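Local coordinates for protein chitinase (Chromobacterium violaceum, PDB 4TXG) that probably hydrolyses the glycosidic bonds of chitin as a family 18 glycosidase and may also bind the polymer through a carbohydrate-binding module, at residues A[256-261]-A[312-317]; A[191-196]-A[272-277]; A[319-324]-A[330-335]; A[288-293]-A[342-347]. One frame throughout, in Å; residues are numbered along the deposited sequence.

Interaction 1. Residues A[256-261]-A[312-317]. With CS (cesium ion), chain D.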
loop_
_atom_site.group_PDB
_atom_site.type_symbol
_atom_site.label_atom_id
_atom_site.label_comp_id
_atom_site.label_asym_id
_atom_site.label_seq_id
_atom_site.Cartn_x
_atom_site.Cartn_y
_atom_site.Cartn_z
ATOM N N ALA A 256 -1.629 3.412 -14.378
ATOM C CA ALA A 256 -1.851 3.403 -15.825
ATOM C C ALA A 256 -2.327 2.055 -16.359
ATOM O O ALA A 256 -3.069 2.000 -17.350
ATOM C CB ALA A 256 -0.565 3.818 -16.560
ATOM N N GLU A 257 -1.900 0.962 -15.735
ATOM C CA GLU A 257 -2.205 -0.353 -16.309
ATOM C C GLU A 257 -3.024 -1.262 -15.388
ATOM O O GLU A 257 -3.024 -2.483 -15.540
ATOM C CB GLU A 257 -0.912 -1.052 -16.724
ATOM C CG GLU A 257 -0.196 -0.327 -17.871
ATOM C CD GLU A 257 0.938 -1.145 -18.484
ATOM O OE1 GLU A 257 1.996 -1.280 -17.834
ATOM O OE2 GLU A 257 0.773 -1.644 -19.620
ATOM N N THR A 258 -3.749 -0.667 -14.456
ATOM C CA THR A 258 -4.762 -1.429 -13.727
ATOM C C THR A 258 -5.908 -1.820 -14.664
ATOM O O THR A 258 -6.430 -2.934 -14.583
ATOM C CB THR A 258 -5.312 -0.631 -12.523
ATOM O OG1 THR A 258 -4.404 -0.764 -11.421
ATOM C CG2 THR A 258 -6.682 -1.148 -12.100
ATOM N N GLY A 259 -6.279 -0.919 -15.569
ATOM C CA GLY A 259 -7.451 -1.138 -16.406
ATOM C C GLY A 259 -7.178 -1.270 -17.895
ATOM O O GLY A 259 -8.090 -1.174 -18.706
ATOM N N GLY A 260 -5.924 -1.495 -18.257
ATOM C CA GLY A 260 -5.563 -1.607 -19.659
ATOM C C GLY A 260 -4.076 -1.849 -19.780
ATOM O O GLY A 260 -3.420 -2.140 -18.792
ATOM N N TYR A 261 -3.543 -1.719 -20.988
ATOM C CA TYR A 261 -2.115 -1.934 -21.206
ATOM C C TYR A 261 -1.659 -1.173 -22.438
ATOM O O TYR A 261 -2.467 -0.830 -23.299
ATOM C CB TYR A 261 -1.799 -3.428 -21.347
ATOM C CG TYR A 261 -2.610 -4.149 -22.401
ATOM C CD1 TYR A 261 -2.202 -4.178 -23.732
ATOM C CD2 TYR A 261 -3.780 -4.817 -22.058
ATOM C CE1 TYR A 261 -2.943 -4.842 -24.690
ATOM C CE2 TYR A 261 -4.525 -5.479 -23.004
ATOM C CZ TYR A 261 -4.102 -5.493 -24.317
ATOM O OH TYR A 261 -4.859 -6.158 -25.250
ATOM N N ASP A 312 -1.196 -4.660 -7.497
ATOM C CA ASP A 312 -1.336 -3.211 -7.412
ATOM C C ASP A 312 -2.576 -2.771 -8.199
ATOM O O ASP A 312 -2.491 -2.070 -9.208
ATOM C CB ASP A 312 -0.073 -2.531 -7.935
ATOM C CG ASP A 312 -0.050 -1.041 -7.653
ATOM O OD1 ASP A 312 -1.039 -0.501 -7.094
ATOM O OD2 ASP A 312 0.963 -0.402 -7.997
ATOM N N PHE A 313 -3.723 -3.231 -7.719
ATOM C CA PHE A 313 -5.030 -2.969 -8.318
ATOM C C PHE A 313 -5.522 -1.606 -7.826
ATOM O O PHE A 313 -5.877 -1.460 -6.654
ATOM C CB PHE A 313 -5.961 -4.139 -7.924
ATOM C CG PHE A 313 -7.372 -4.106 -8.489
ATOM C CD1 PHE A 313 -7.926 -2.983 -9.103
ATOM C CD2 PHE A 313 -8.166 -5.240 -8.356
ATOM C CE1 PHE A 313 -9.241 -3.001 -9.581
ATOM C CE2 PHE A 313 -9.475 -5.274 -8.844
ATOM C CZ PHE A 313 -10.014 -4.148 -9.449
ATOM N N GLU A 314 -5.517 -0.604 -8.709
ATOM C CA GLU A 314 -5.916 0.749 -8.321
ATOM C C GLU A 314 -7.202 1.176 -9.039
ATOM O O GLU A 314 -7.122 1.739 -10.134
ATOM C CB GLU A 314 -4.779 1.753 -8.620
ATOM C CG GLU A 314 -3.427 1.353 -7.971
ATOM C CD GLU A 314 -2.308 2.398 -8.092
ATOM O OE1 GLU A 314 -2.532 3.514 -8.603
ATOM O OE2 GLU A 314 -1.177 2.092 -7.663
ATOM N N TYR A 315 -8.385 0.947 -8.451
ATOM C CA TYR A 315 -8.595 0.391 -7.102
ATOM C C TYR A 315 -9.880 -0.412 -7.075
ATOM O O TYR A 315 -10.829 -0.054 -7.770
ATOM C CB TYR A 315 -8.738 1.492 -6.046
ATOM C CG TYR A 315 -7.538 2.369 -5.910
ATOM C CD1 TYR A 315 -6.482 1.992 -5.101
ATOM C CD2 TYR A 315 -7.457 3.568 -6.605
ATOM C CE1 TYR A 315 -5.376 2.792 -4.975
ATOM C CE2 TYR A 315 -6.349 4.367 -6.495
ATOM C CZ TYR A 315 -5.313 3.974 -5.677
ATOM O OH TYR A 315 -4.207 4.780 -5.559
ATOM N N PRO A 316 -9.939 -1.453 -6.229
ATOM C CA PRO A 316 -11.175 -2.224 -6.077
ATOM C C PRO A 316 -12.120 -1.562 -5.074
ATOM O O PRO A 316 -12.467 -2.153 -4.047
ATOM C CB PRO A 316 -10.674 -3.575 -5.559
ATOM C CG PRO A 316 -9.488 -3.190 -4.691
ATOM C CD PRO A 316 -8.833 -2.024 -5.432
ATOM N N THR A 317 -12.523 -0.331 -5.361
ATOM C CA THR A 317 -13.363 0.389 -4.422
ATOM C C THR A 317 -14.714 0.729 -5.039
ATOM O O THR A 317 -14.828 0.921 -6.254
ATOM C CB THR A 317 -12.672 1.678 -3.934
ATOM O OG1 THR A 317 -13.486 2.330 -2.952
ATOM C CG2 THR A 317 -12.400 2.637 -5.090
HETATM CS CS CS D . -0.203 4.847 -6.777
HETATM O O HOH W 1 1.694 2.341 -7.798
HETATM O O HOH W 2 -2.859 6.319 -7.433
HETATM O O HOH W 3 0.965 6.573 -9.466
HETATM O O HOH W 4 3.022 3.706 -6.436
HETATM O O HOH W 5 0.178 7.382 -5.932
#
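Thr-258 meets the backbone of Glu-314 and holds it by one hydrogen bond. The threonine CB lies 3.8 Å from Glu-314 N. Beyond CB the side chain forks. OG1 is turned to the side of its own backbone N (chi1 -82°), and this brings it to the Glu-314 amide. Glu-314 N donates to Thr-258 OG1 at 2.9 Å, nearly straight at 166°. The same hydroxyl is hydrogen-bonded to the carbonyl O of Gly-254, and this bond ties it to the start of helix 254-257. The other branch, CG2, packs on the partner chain. Thr-258 CG2 approaches Glu-314 O at 3.5 Å and Phe-313 CD1 at 3.7 Å.

The run Asp-312 to Glu-314 fits the end of the DxxDxDxE signature of family 18 chitinases. It runs off the C-terminal end of strand 308-312 of the TIM barrel. The last glutamate of that signature is the general acid in the family, and Glu-314 probably has this role. A cis peptide joins Glu-314 to Tyr-315, and Glu-314 CB sits over the centre of the Tyr-315 ring. Past CB the glutamate chain is extended, which carries its carboxylate to a cesium ion. Both oxygens bind the ion, with Glu-314 OE1 at 3.2 Å. Met-395 SD and five waters also bind it. One of these waters donates to Asp-312 OD2 at 2.8 Å. Another is hydrogen-bonded to Tyr-315 OH, also at 2.8 Å.

Interaction 2. Residues A[191-196]-A[272-277]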
loop_
_atom_site.group_PDB
_atom_site.type_symbol
_atom_site.label_atom_id
_atom_site.label_comp_id
_atom_site.label_asym_id
_atom_site.label_seq_id
_atom_site.Cartn_x
_atom_site.Cartn_y
_atom_site.Cartn_z
ATOM N N ALA A 191 3.962 -5.500 -14.427
ATOM C CA ALA A 191 3.196 -6.399 -15.281
ATOM C C ALA A 191 1.761 -5.867 -15.388
ATOM O O ALA A 191 1.354 -4.988 -14.624
ATOM C CB ALA A 191 3.207 -7.828 -14.733
ATOM N N HIS A 192 1.000 -6.389 -16.342
ATOM C CA HIS A 192 -0.399 -6.010 -16.478
ATOM C C HIS A 192 -1.234 -7.261 -16.688
ATOM O O HIS A 192 -0.695 -8.356 -16.835
ATOM C CB HIS A 192 -0.598 -5.037 -17.644
ATOM C CG HIS A 192 -0.212 -5.605 -18.973
ATOM N ND1 HIS A 192 1.049 -5.457 -19.510
ATOM C CD2 HIS A 192 -0.928 -6.316 -19.882
ATOM C CE1 HIS A 192 1.100 -6.062 -20.687
ATOM N NE2 HIS A 192 -0.090 -6.582 -20.937
ATOM N N VAL A 193 -2.549 -7.087 -16.675
ATOM C CA VAL A 193 -3.482 -8.154 -17.005
ATOM C C VAL A 193 -3.807 -8.056 -18.486
ATOM O O VAL A 193 -4.348 -7.040 -18.932
ATOM C CB VAL A 193 -4.768 -8.040 -16.178
ATOM C CG1 VAL A 193 -5.759 -9.144 -16.572
ATOM C CG2 VAL A 193 -4.433 -8.095 -14.700
ATOM N N ASP A 194 -3.467 -9.078 -19.265
ATOM C CA ASP A 194 -3.619 -8.929 -20.706
ATOM C C ASP A 194 -5.028 -9.329 -21.157
ATOM O O ASP A 194 -5.894 -9.617 -20.333
ATOM C CB ASP A 194 -2.525 -9.702 -21.483
ATOM C CG ASP A 194 -2.663 -11.224 -21.430
ATOM O OD1 ASP A 194 -3.732 -11.774 -21.098
ATOM O OD2 ASP A 194 -1.663 -11.889 -21.776
ATOM N N GLY A 195 -5.247 -9.309 -22.467
ATOM C CA GLY A 195 -6.556 -9.577 -23.048
ATOM C C GLY A 195 -7.087 -10.979 -22.812
ATOM O O GLY A 195 -8.273 -11.249 -23.029
ATOM N N SER A 196 -6.213 -11.881 -22.377
ATOM C CA SER A 196 -6.626 -13.244 -22.052
ATOM C C SER A 196 -6.661 -13.447 -20.538
ATOM O O SER A 196 -6.680 -14.584 -20.048
ATOM C CB SER A 196 -5.686 -14.251 -22.702
ATOM O OG SER A 196 -5.754 -14.139 -24.114
ATOM N N GLY A 272 -9.820 -3.180 -19.837
ATOM C CA GLY A 272 -10.539 -3.400 -18.589
ATOM C C GLY A 272 -9.638 -3.914 -17.475
ATOM O O GLY A 272 -9.941 -3.736 -16.297
ATOM N N GLY A 273 -8.533 -4.554 -17.851
ATOM C CA GLY A 273 -7.552 -5.043 -16.886
ATOM C C GLY A 273 -8.138 -5.791 -15.702
ATOM O O GLY A 273 -8.922 -6.722 -15.868
ATOM N N PHE A 274 -7.752 -5.378 -14.499
ATOM C CA PHE A 274 -8.262 -5.983 -13.270
ATOM C C PHE A 274 -9.788 -5.917 -13.151
ATOM O O PHE A 274 -10.403 -6.809 -12.582
ATOM C CB PHE A 274 -7.643 -5.288 -12.047
ATOM C CG PHE A 274 -6.303 -5.837 -11.635
ATOM C CD1 PHE A 274 -6.208 -7.069 -11.009
ATOM C CD2 PHE A 274 -5.146 -5.101 -11.831
ATOM C CE1 PHE A 274 -4.978 -7.572 -10.610
ATOM C CE2 PHE A 274 -3.911 -5.602 -11.431
ATOM C CZ PHE A 274 -3.830 -6.831 -10.823
ATOM N N TYR A 275 -10.399 -4.847 -13.645
ATOM C CA TYR A 275 -11.843 -4.698 -13.473
ATOM C C TYR A 275 -12.602 -5.808 -14.197
ATOM O O TYR A 275 -13.499 -6.441 -13.625
ATOM C CB TYR A 275 -12.313 -3.338 -13.977
ATOM C CG TYR A 275 -11.743 -2.172 -13.202
ATOM C CD1 TYR A 275 -12.191 -1.882 -11.920
ATOM C CD2 TYR A 275 -10.763 -1.356 -13.761
ATOM C CE1 TYR A 275 -11.677 -0.815 -11.203
ATOM C CE2 TYR A 275 -10.247 -0.280 -13.061
ATOM C CZ TYR A 275 -10.707 -0.014 -11.782
ATOM O OH TYR A 275 -10.207 1.053 -11.080
ATOM N N SER A 276 -12.230 -6.055 -15.448
ATOM C CA SER A 276 -12.946 -7.040 -16.249
ATOM C C SER A 276 -12.478 -8.452 -15.899
ATOM O O SER A 276 -13.233 -9.410 -16.039
ATOM C CB SER A 276 -12.773 -6.742 -17.746
ATOM O OG SER A 276 -11.415 -6.511 -18.067
ATOM N N MET A 277 -11.244 -8.574 -15.414
ATOM C CA MET A 277 -10.712 -9.882 -15.040
ATOM C C MET A 277 -11.380 -10.401 -13.766
ATOM O O MET A 277 -11.593 -11.607 -13.635
ATOM C CB MET A 277 -9.182 -9.831 -14.858
ATOM C CG MET A 277 -8.535 -11.182 -14.471
ATOM S SD MET A 277 -8.354 -11.422 -12.673
ATOM C CE MET A 277 -6.953 -10.368 -12.389
#
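Val-193 is the one residue of 191-196 that packs against 272-277, and its two methyl groups reach different partners first. CG2 stands over the face of the Phe-274 ring in a CH-pi contact. It lies 4.0 Å from the ring centroid and only 3° off the ring normal. The nearest ring atom, Phe-274 CZ, is 4.1 Å from Val-193 CG2, in keeping with a methyl centred over the ring. CG1 points to Met-277 and touches Met-277 CB at 3.9 Å. The methionine places CG anti to its backbone N (chi1 -180°) and then bends. Its CE folds back to 4.1 Å from Val-193 CG2. The backbone of Gly-273 packs alongside, with Gly-273 O 4.0 Å from Val-193 CG1. This half is buried and apolar, and Phe-293 of helix 287-304 also touches Val-193.

The other half is loose. After Val-193 the chain turns away from helix 273-278, and Gly-195 and Ser-196 are exposed to solvent. An Asx turn orders this corner. Ser-196 N donates to Asp-194 OD1 at 2.8 Å, and the oxygen is met from above the carboxylate plane. Lys-198 N is a second donor to the same oxygen.

The axes of strand segment 191-193 and helix segment 273-277 come within 8.6 Å and run at 38°. The contact sets a short helix from the long excursion after strand 247-253 against the C-terminal end of a neighbouring barrel strand, as part of a family 18 TIM barrel.

Interaction 3. Residues A[319-324]-A[330-335]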
loop_
_atom_site.group_PDB
_atom_site.type_symbol
_atom_site.label_atom_id
_atom_site.label_comp_id
_atom_site.label_asym_id
_atom_site.label_seq_id
_atom_site.Cartn_x
_atom_site.Cartn_y
_atom_site.Cartn_z
ATOM N N MET A 319 -16.346 3.484 -4.453
ATOM C CA MET A 319 -16.490 4.934 -4.627
ATOM C C MET A 319 -16.576 5.255 -6.116
ATOM O O MET A 319 -15.734 4.820 -6.895
ATOM C CB MET A 319 -15.314 5.712 -4.018
ATOM C CG MET A 319 -14.969 5.361 -2.576
ATOM S SD MET A 319 -16.282 5.688 -1.375
ATOM C CE MET A 319 -16.341 7.462 -1.331
ATOM N N ASN A 320 -17.599 6.005 -6.502
ATOM C CA ASN A 320 -17.804 6.382 -7.892
ATOM C C ASN A 320 -16.678 7.308 -8.369
ATOM O O ASN A 320 -16.231 8.168 -7.612
ATOM C CB ASN A 320 -19.174 7.046 -8.038
ATOM C CG ASN A 320 -19.492 7.426 -9.462
ATOM O OD1 ASN A 320 -19.745 6.562 -10.302
ATOM N ND2 ASN A 320 -19.505 8.727 -9.739
ATOM N N ASN A 321 -16.207 7.106 -9.604
ATOM C CA ASN A 321 -15.134 7.916 -10.206
ATOM C C ASN A 321 -13.805 7.873 -9.453
ATOM O O ASN A 321 -12.998 8.797 -9.558
ATOM C CB ASN A 321 -15.564 9.380 -10.336
ATOM C CG ASN A 321 -16.603 9.598 -11.420
ATOM O OD1 ASN A 321 -16.821 8.743 -12.272
ATOM N ND2 ASN A 321 -17.235 10.769 -11.401
ATOM N N ALA A 322 -13.567 6.812 -8.693
ATOM C CA ALA A 322 -12.324 6.717 -7.934
ATOM C C ALA A 322 -11.184 6.195 -8.793
ATOM O O ALA A 322 -10.015 6.449 -8.503
ATOM C CB ALA A 322 -12.511 5.828 -6.717
ATOM N N GLY A 323 -11.524 5.469 -9.851
ATOM C CA GLY A 323 -10.510 4.879 -10.702
ATOM C C GLY A 323 -9.817 5.901 -11.591
ATOM O O GLY A 323 -10.211 7.074 -11.634
ATOM N N ASN A 324 -8.758 5.463 -12.271
ATOM C CA ASN A 324 -8.174 6.220 -13.376
ATOM C C ASN A 324 -9.322 6.592 -14.305
ATOM O O ASN A 324 -10.114 5.721 -14.661
ATOM C CB ASN A 324 -7.109 5.371 -14.089
ATOM C CG ASN A 324 -6.321 6.139 -15.144
ATOM O OD1 ASN A 324 -6.870 6.942 -15.897
ATOM N ND2 ASN A 324 -5.021 5.857 -15.227
ATOM N N PHE A 330 -15.415 0.918 -17.131
ATOM C CA PHE A 330 -15.353 -0.396 -16.497
ATOM C C PHE A 330 -15.662 -0.317 -15.010
ATOM O O PHE A 330 -16.447 -1.107 -14.479
ATOM C CB PHE A 330 -13.970 -1.035 -16.672
ATOM C CG PHE A 330 -13.645 -1.388 -18.091
ATOM C CD1 PHE A 330 -14.185 -2.529 -18.671
ATOM C CD2 PHE A 330 -12.796 -0.591 -18.843
ATOM C CE1 PHE A 330 -13.894 -2.859 -19.980
ATOM C CE2 PHE A 330 -12.497 -0.916 -20.159
ATOM C CZ PHE A 330 -13.048 -2.053 -20.726
ATOM N N SER A 331 -15.010 0.619 -14.332
ATOM C CA SER A 331 -15.047 0.634 -12.877
ATOM C C SER A 331 -16.409 1.077 -12.350
ATOM O O SER A 331 -16.949 0.469 -11.433
ATOM C CB SER A 331 -13.935 1.536 -12.322
ATOM O OG SER A 331 -14.085 2.876 -12.763
ATOM N N ASN A 332 -16.966 2.132 -12.928
ATOM C CA ASN A 332 -18.237 2.650 -12.439
ATOM C C ASN A 332 -19.405 1.683 -12.691
ATOM O O ASN A 332 -20.424 1.736 -12.004
ATOM C CB ASN A 332 -18.515 4.025 -13.058
ATOM C CG ASN A 332 -17.636 5.117 -12.464
ATOM O OD1 ASN A 332 -17.074 4.952 -11.376
ATOM N ND2 ASN A 332 -17.514 6.242 -13.171
ATOM N N ALA A 333 -19.245 0.779 -13.652
ATOM C CA ALA A 333 -20.272 -0.211 -13.934
ATOM C C ALA A 333 -20.209 -1.398 -12.962
ATOM O O ALA A 333 -21.086 -2.258 -12.961
ATOM C CB ALA A 333 -20.140 -0.701 -15.384
ATOM N N ARG A 334 -19.179 -1.430 -12.126
ATOM C CA ARG A 334 -18.920 -2.587 -11.277
ATOM C C ARG A 334 -18.839 -2.245 -9.787
ATOM O O ARG A 334 -18.450 -3.092 -8.989
ATOM C CB ARG A 334 -17.602 -3.261 -11.696
ATOM C CG ARG A 334 -17.650 -3.999 -13.025
ATOM C CD ARG A 334 -16.223 -4.279 -13.529
ATOM N NE ARG A 334 -16.226 -5.214 -14.653
ATOM C CZ ARG A 334 -16.518 -4.879 -15.909
ATOM N NH1 ARG A 334 -16.832 -3.623 -16.215
ATOM N NH2 ARG A 334 -16.507 -5.806 -16.861
ATOM N N LEU A 335 -19.199 -1.021 -9.411
ATOM C CA LEU A 335 -18.914 -0.537 -8.055
ATOM C C LEU A 335 -19.377 -1.494 -6.957
ATOM O O LEU A 335 -18.633 -1.759 -6.010
ATOM C CB LEU A 335 -19.550 0.833 -7.826
ATOM C CG LEU A 335 -19.075 1.956 -8.751
ATOM C CD1 LEU A 335 -19.854 3.236 -8.459
ATOM C CD2 LEU A 335 -17.558 2.182 -8.633
HETATM O O HOH W 6 -14.399 4.195 -10.347
#
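Asn-320 and Asn-332 face each other across two tight turns, with CA atoms 5.9 Å apart. A type II beta turn runs from Met-319 to Ala-322, and Asn-321 takes its left-handed position. A type I turn spans Ser-331 to Arg-334.

The Asn-332 amide is gripped at both ends by Asn-321. Asn-321 N donates to Asn-332 OD1 at 2.9 Å, almost straight at 170°. In return Asn-332 ND2 donates to Asn-321 OD1 at 2.7 Å, more bent at 149°. The two amide planes are turned 47° from each other, so the pair is twisted rather than flat. Two bonds to one neighbour should fix the rotation of the Asn-332 amide. Its OD1 also accepts a water at 3.0 Å. That water accepts from Gly-323 N and is hydrogen-bonded to Ser-331 OG, which links the two segments a second time. Leu-335 packs its methyl groups on the backbone of the other turn. Its CD2 lies 3.6 Å from Met-319 O, and its CD1 lies 3.8 Å from Asn-320 CA.

The contact is near the surface, in the connection between strand 308-312 and helix 338-360. Phe-330, Ser-331 and Arg-334 rest on Tyr-275 of helix 273-278. On the side of 319-324, Met-319 and Ala-322 touch helix 374-377.

Interaction 4. Residues A[288-293]-A[342-347]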
loop_
_atom_site.group_PDB
_atom_site.type_symbol
_atom_site.label_atom_id
_atom_site.label_comp_id
_atom_site.label_asym_id
_atom_site.label_seq_id
_atom_site.Cartn_x
_atom_site.Cartn_y
_atom_site.Cartn_z
ATOM N N ALA A 288 -13.703 -17.432 -14.158
ATOM C CA ALA A 288 -12.836 -17.879 -15.249
ATOM C C ALA A 288 -11.628 -16.960 -15.419
ATOM O O ALA A 288 -10.500 -17.432 -15.615
ATOM C CB ALA A 288 -13.628 -17.971 -16.556
ATOM N N GLY A 289 -11.863 -15.651 -15.331
ATOM C CA GLY A 289 -10.794 -14.670 -15.448
ATOM C C GLY A 289 -9.806 -14.788 -14.302
ATOM O O GLY A 289 -8.589 -14.736 -14.501
ATOM N N ILE A 290 -10.340 -14.939 -13.097
ATOM C CA ILE A 290 -9.507 -15.031 -11.894
ATOM C C ILE A 290 -8.691 -16.335 -11.911
ATOM O O ILE A 290 -7.520 -16.359 -11.511
ATOM C CB ILE A 290 -10.372 -14.930 -10.610
ATOM C CG1 ILE A 290 -10.867 -13.490 -10.417
ATOM C CG2 ILE A 290 -9.587 -15.381 -9.376
ATOM C CD1 ILE A 290 -11.988 -13.332 -9.351
ATOM N N ASN A 291 -9.289 -17.414 -12.401
ATOM C CA ASN A 291 -8.554 -18.665 -12.536
ATOM C C ASN A 291 -7.436 -18.556 -13.566
ATOM O O ASN A 291 -6.321 -19.032 -13.334
ATOM C CB ASN A 291 -9.491 -19.815 -12.921
ATOM C CG ASN A 291 -10.362 -20.282 -11.768
ATOM O OD1 ASN A 291 -10.154 -19.911 -10.611
ATOM N ND2 ASN A 291 -11.341 -21.119 -12.082
ATOM N N ALA A 292 -7.727 -17.937 -14.707
ATOM C CA ALA A 292 -6.708 -17.768 -15.740
ATOM C C ALA A 292 -5.557 -16.928 -15.217
ATOM O O ALA A 292 -4.381 -17.246 -15.439
ATOM C CB ALA A 292 -7.304 -17.128 -16.992
ATOM N N PHE A 293 -5.896 -15.848 -14.524
ATOM C CA PHE A 293 -4.859 -14.979 -13.988
ATOM C C PHE A 293 -3.999 -15.711 -12.957
ATOM O O PHE A 293 -2.765 -15.664 -13.016
ATOM C CB PHE A 293 -5.464 -13.722 -13.358
ATOM C CG PHE A 293 -4.434 -12.825 -12.751
ATOM C CD1 PHE A 293 -3.670 -11.988 -13.558
ATOM C CD2 PHE A 293 -4.196 -12.844 -11.391
ATOM C CE1 PHE A 293 -2.696 -11.165 -13.003
ATOM C CE2 PHE A 293 -3.230 -12.022 -10.831
ATOM C CZ PHE A 293 -2.483 -11.188 -11.642
ATOM N N TYR A 342 -12.486 -8.690 -5.646
ATOM C CA TYR A 342 -11.124 -8.567 -5.144
ATOM C C TYR A 342 -10.828 -9.645 -4.114
ATOM O O TYR A 342 -9.741 -10.230 -4.096
ATOM C CB TYR A 342 -10.938 -7.182 -4.545
ATOM C CG TYR A 342 -9.536 -6.794 -4.155
ATOM C CD1 TYR A 342 -8.506 -6.757 -5.095
ATOM C CD2 TYR A 342 -9.258 -6.396 -2.856
ATOM C CE1 TYR A 342 -7.234 -6.340 -4.731
ATOM C CE2 TYR A 342 -7.998 -5.990 -2.490
ATOM C CZ TYR A 342 -6.992 -5.964 -3.425
ATOM O OH TYR A 342 -5.740 -5.548 -3.033
ATOM N N VAL A 343 -11.804 -9.912 -3.256
ATOM C CA VAL A 343 -11.657 -10.993 -2.288
ATOM C C VAL A 343 -11.507 -12.331 -3.019
ATOM O O VAL A 343 -10.650 -13.146 -2.662
ATOM C CB VAL A 343 -12.847 -11.030 -1.314
ATOM C CG1 VAL A 343 -12.860 -12.319 -0.524
ATOM C CG2 VAL A 343 -12.766 -9.825 -0.377
ATOM N N ALA A 344 -12.312 -12.548 -4.057
ATOM C CA ALA A 344 -12.187 -13.777 -4.841
ATOM C C ALA A 344 -10.815 -13.892 -5.519
ATOM O O ALA A 344 -10.224 -14.975 -5.565
ATOM C CB ALA A 344 -13.294 -13.859 -5.884
ATOM N N LEU A 345 -10.318 -12.780 -6.053
ATOM C CA LEU A 345 -8.992 -12.765 -6.661
ATOM C C LEU A 345 -7.915 -13.184 -5.651
ATOM O O LEU A 345 -7.103 -14.066 -5.920
ATOM C CB LEU A 345 -8.676 -11.368 -7.214
ATOM C CG LEU A 345 -7.233 -11.178 -7.677
ATOM C CD1 LEU A 345 -6.941 -12.112 -8.849
ATOM C CD2 LEU A 345 -6.955 -9.723 -8.056
ATOM N N LEU A 346 -7.922 -12.564 -4.473
ATOM C CA LEU A 346 -6.875 -12.836 -3.491
ATOM C C LEU A 346 -6.989 -14.243 -2.911
ATOM O O LEU A 346 -5.975 -14.900 -2.680
ATOM C CB LEU A 346 -6.917 -11.797 -2.370
ATOM C CG LEU A 346 -6.626 -10.355 -2.829
ATOM C CD1 LEU A 346 -6.657 -9.386 -1.660
ATOM C CD2 LEU A 346 -5.283 -10.288 -3.560
ATOM N N GLN A 347 -8.216 -14.707 -2.668
ATOM C CA GLN A 347 -8.406 -16.053 -2.127
ATOM C C GLN A 347 -7.921 -17.107 -3.121
ATOM O O GLN A 347 -7.285 -18.096 -2.742
ATOM C CB GLN A 347 -9.876 -16.311 -1.774
ATOM C CG GLN A 347 -10.078 -17.697 -1.180
ATOM C CD GLN A 347 -11.436 -17.885 -0.535
ATOM O OE1 GLN A 347 -12.204 -16.934 -0.379
ATOM N NE2 GLN A 347 -11.736 -19.120 -0.146
#
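Ile-290 projects from one helix and fills the hollow beside Ala-344 and Leu-345 of the other. Its chain is stretched out to CD1 (chi2 167°), which reaches the partner backbone. Ile-290 CD1 lies 3.7 Å from Ala-344 CB and equally close to Leu-345 N. The small alanine side chain is consistent with so close an approach. The second branch, CG2, rests on the helix surface 3.8 Å from Leu-345 CA.

Leu-345 is the bump that answers. Its CD1 fits between Ile-290 and Phe-293, which are three residues apart on the same helical face. Leu-345 CD1 is 4.2 Å from Ile-290 CG2 and 3.8 Å from Phe-293 CD2. The methyl comes to the aromatic ring obliquely. Met-277 of helix 273-278 touches Ile-290, Phe-293 and Leu-345 and shares this core.

The helix segments are 9.7 Å apart at closest approach and cross at -33°. They belong to helices 287-304 and 338-360, on the outside of the TIM barrel. Every side-chain pair that meets here is apolar. Such a contact is non-directional, so shape fit and exclusion of water probably account for its hold.

Overall arrangement
From the N terminus, strand 185-193 opens interaction 2 at 191-196. Segment 256-261 of interaction 1 comes next, before 272-277 closes interaction 2. Helix 287-304 then opens interaction 4 at 288-293, and 312-317 closes interaction 1. Interaction 1 therefore crosses both 2 and 4. Interaction 3 is a short loop, 319-324 with 330-335, that falls wholly between the two halves of interaction 4. Segment 342-347 closes the last. Interactions 1 and 2 meet through probable backbone hydrogen bonds, Gly-259 O with Gly-272 N among them. Interactions 3 and 4 do not touch. The four contacts together join the cesium-binding loop after strand 308-312 to helix 273-278, the surface turns and two outer helices.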